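Local coordinates for protein Asp/Glu-specific dipeptidyl-peptidase (Flavobacterium psychrophilum, PDB 5JXF) that removes dipeptides from the N-terminus of oligopeptides as a serine peptidase strictly specific for aspartate or glutamate at the P1 position, at residues A[319-324]-A[336-341]. Sequence-based numbering, arbitrary orientation.
Sequences VQDGFM and SKYAGV. With ARG (arginine), chain E.
A helical hairpin of the S46 peptidase, formed by helices 295-325 and 328-357, is packed here around one tyrosine, Y338, which meets Q320, D321 and M324. The two segments run in roughly antiparallel directions, 145° apart, and their axes come no nearer than 11.1 Å, a wide separation bridged by side chains. Y338 reaches across with CG anti to its own backbone N (chi1 -179°), its ring lying beside helix 295-325. M324 makes a Met-aromatic contact with it: M324 SD stands 4.5 Å from the centroid of the Y338 ring, in an oblique position 41° off the normal. A bend at the end of the M324 chain brings M324 CE against Y338 CB at 3.9 Å, so that sulfur and methyl together pack about the root of the ring. Q320 instead takes the ring edge. Q320 CB lies in the ring plane, 3.9 Å from Y338 CD2, while OE1 passes the same carbon, with the amide steeply inclined to the ring. Farther out, D321 CB packs 4.1 Å from Y338 CE2, and its carboxylate meets the phenol end only by van der Waals contact, D321 CG to Y338 OH being 3.9 Å. The two oxygen groups are engaged elsewhere: D321 OD2 in a salt bridge with R325, Y338 OH in a weak hydrogen bond with D225 of the arginine pocket. One residue on, A339 O accepts a weak hydrogen bond from NH2 of the bound arginine, 2.8 Å away, so helix 328-357 carries the hairpin packing and a wall of the ligand site. L317 of helix 295-325 also touches Y338, Y621 from a loop adjoins D321 and M324, and helix 460-477 packs against V319 and F323.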
loop_
_atom_site.group_PDB
_atom_site.type_symbol
_atom_site.label_atom_id
_atom_site.label_comp_id
_atom_site.label_asym_id
_atom_site.label_seq_id
_atom_site.Cartn_x
_atom_site.Cartn_y
_atom_site.Cartn_z
ATOM N N VAL A 319 9.472 -20.245 -7.861
ATOM C CA VAL A 319 10.106 -21.526 -7.561
ATOM C C VAL A 319 11.251 -21.361 -6.571
ATOM O O VAL A 319 11.349 -22.097 -5.588
ATOM C CB VAL A 319 10.640 -22.215 -8.831
ATOM C CG1 VAL A 319 11.467 -23.444 -8.460
ATOM C CG2 VAL A 319 9.482 -22.598 -9.755
ATOM N N GLN A 320 12.100 -20.371 -6.814
ATOM C CA GLN A 320 13.278 -20.180 -5.991
ATOM C C GLN A 320 12.916 -19.713 -4.585
ATOM O O GLN A 320 13.454 -20.229 -3.603
ATOM C CB GLN A 320 14.237 -19.190 -6.665
ATOM C CG GLN A 320 14.939 -19.803 -7.852
ATOM C CD GLN A 320 15.633 -18.785 -8.717
ATOM O OE1 GLN A 320 16.158 -17.783 -8.228
ATOM N NE2 GLN A 320 15.620 -19.024 -10.017
ATOM N N ASP A 321 12.012 -18.740 -4.491
ATOM C CA ASP A 321 11.535 -18.247 -3.201
ATOM C C ASP A 321 11.101 -19.396 -2.276
ATOM O O ASP A 321 11.473 -19.434 -1.099
ATOM C CB ASP A 321 10.377 -17.264 -3.404
ATOM C CG ASP A 321 10.172 -16.334 -2.210
ATOM O OD1 ASP A 321 11.167 -15.991 -1.524
ATOM O OD2 ASP A 321 9.006 -15.948 -1.957
ATOM N N GLY A 322 10.342 -20.339 -2.824
ATOM C CA GLY A 322 9.873 -21.488 -2.065
ATOM C C GLY A 322 10.992 -22.245 -1.370
ATOM O O GLY A 322 10.951 -22.456 -0.159
ATOM N N PHE A 323 12.001 -22.647 -2.134
ATOM C CA PHE A 323 13.113 -23.415 -1.582
ATOM C C PHE A 323 13.954 -22.623 -0.581
ATOM O O PHE A 323 14.527 -23.199 0.347
ATOM C CB PHE A 323 14.019 -23.927 -2.700
ATOM C CG PHE A 323 13.445 -25.079 -3.471
ATOM C CD1 PHE A 323 12.694 -24.860 -4.612
ATOM C CD2 PHE A 323 13.663 -26.382 -3.054
ATOM C CE1 PHE A 323 12.173 -25.919 -5.324
ATOM C CE2 PHE A 323 13.144 -27.445 -3.759
ATOM C CZ PHE A 323 12.396 -27.214 -4.895
ATOM N N MET A 324 14.034 -21.311 -0.772
ATOM C CA MET A 324 14.874 -20.470 0.076
ATOM C C MET A 324 14.205 -20.115 1.413
ATOM O O MET A 324 14.891 -19.896 2.409
ATOM C CB MET A 324 15.257 -19.193 -0.663
ATOM C CG MET A 324 16.039 -19.437 -1.941
ATOM S SD MET A 324 16.084 -17.967 -2.981
ATOM C CE MET A 324 17.083 -16.888 -1.977
ATOM N N SER A 336 22.314 -14.099 -3.810
ATOM C CA SER A 336 22.785 -13.131 -4.786
ATOM C C SER A 336 22.104 -13.336 -6.123
ATOM O O SER A 336 21.667 -12.380 -6.760
ATOM C CB SER A 336 24.302 -13.230 -4.948
ATOM O OG SER A 336 24.766 -12.235 -5.832
ATOM N N LYS A 337 22.017 -14.589 -6.550
ATOM C CA LYS A 337 21.399 -14.891 -7.837
ATOM C C LYS A 337 19.914 -14.522 -7.848
ATOM O O LYS A 337 19.411 -14.050 -8.863
ATOM C CB LYS A 337 21.584 -16.369 -8.200
ATOM C CG LYS A 337 23.043 -16.793 -8.339
ATOM C CD LYS A 337 23.148 -18.230 -8.833
ATOM C CE LYS A 337 22.489 -19.199 -7.869
ATOM N NZ LYS A 337 22.705 -20.631 -8.237
ATOM N N TYR A 338 19.218 -14.722 -6.727
ATOM C CA TYR A 338 17.798 -14.356 -6.634
ATOM C C TYR A 338 17.600 -12.835 -6.680
ATOM O O TYR A 338 16.786 -12.336 -7.459
ATOM C CB TYR A 338 17.169 -14.929 -5.356
ATOM C CG TYR A 338 15.693 -14.614 -5.194
ATOM C CD1 TYR A 338 15.272 -13.417 -4.622
ATOM C CD2 TYR A 338 14.720 -15.518 -5.606
ATOM C CE1 TYR A 338 13.926 -13.133 -4.466
ATOM C CE2 TYR A 338 13.363 -15.240 -5.452
ATOM C CZ TYR A 338 12.977 -14.045 -4.891
ATOM O OH TYR A 338 11.643 -13.760 -4.735
ATOM N N ALA A 339 18.345 -12.106 -5.846
ATOM C CA ALA A 339 18.224 -10.647 -5.759
ATOM C C ALA A 339 18.453 -9.934 -7.103
ATOM O O ALA A 339 17.744 -8.982 -7.436
ATOM C CB ALA A 339 19.196 -10.109 -4.718
ATOM N N GLY A 340 19.453 -10.381 -7.859
ATOM C CA GLY A 340 19.703 -9.828 -9.177
ATOM C C GLY A 340 18.506 -9.964 -10.096
ATOM O O GLY A 340 18.020 -8.972 -10.642
ATOM N N VAL A 341 18.036 -11.198 -10.253
ATOM C CA VAL A 341 16.863 -11.513 -11.070
ATOM C C VAL A 341 15.619 -10.754 -10.625
ATOM O O VAL A 341 14.924 -10.157 -11.452
ATOM C CB VAL A 341 16.562 -13.033 -11.049
ATOM C CG1 VAL A 341 15.187 -13.325 -11.639
ATOM C CG2 VAL A 341 17.644 -13.793 -11.818
HETATM N N ARG E . 16.535 -1.655 -6.323
HETATM C CA ARG E . 17.965 -1.540 -6.078
HETATM C C ARG E . 18.655 -1.169 -7.396
HETATM O O ARG E . 18.514 -1.877 -8.387
HETATM C CB ARG E . 18.527 -2.845 -5.502
HETATM C CG ARG E . 17.984 -3.212 -4.112
HETATM C CD ARG E . 18.509 -4.569 -3.639
HETATM N NE ARG E . 18.152 -5.641 -4.564
HETATM C CZ ARG E . 17.047 -6.385 -4.463
HETATM N NH1 ARG E . 16.188 -6.184 -3.465
HETATM N NH2 ARG E . 16.800 -7.341 -5.359
#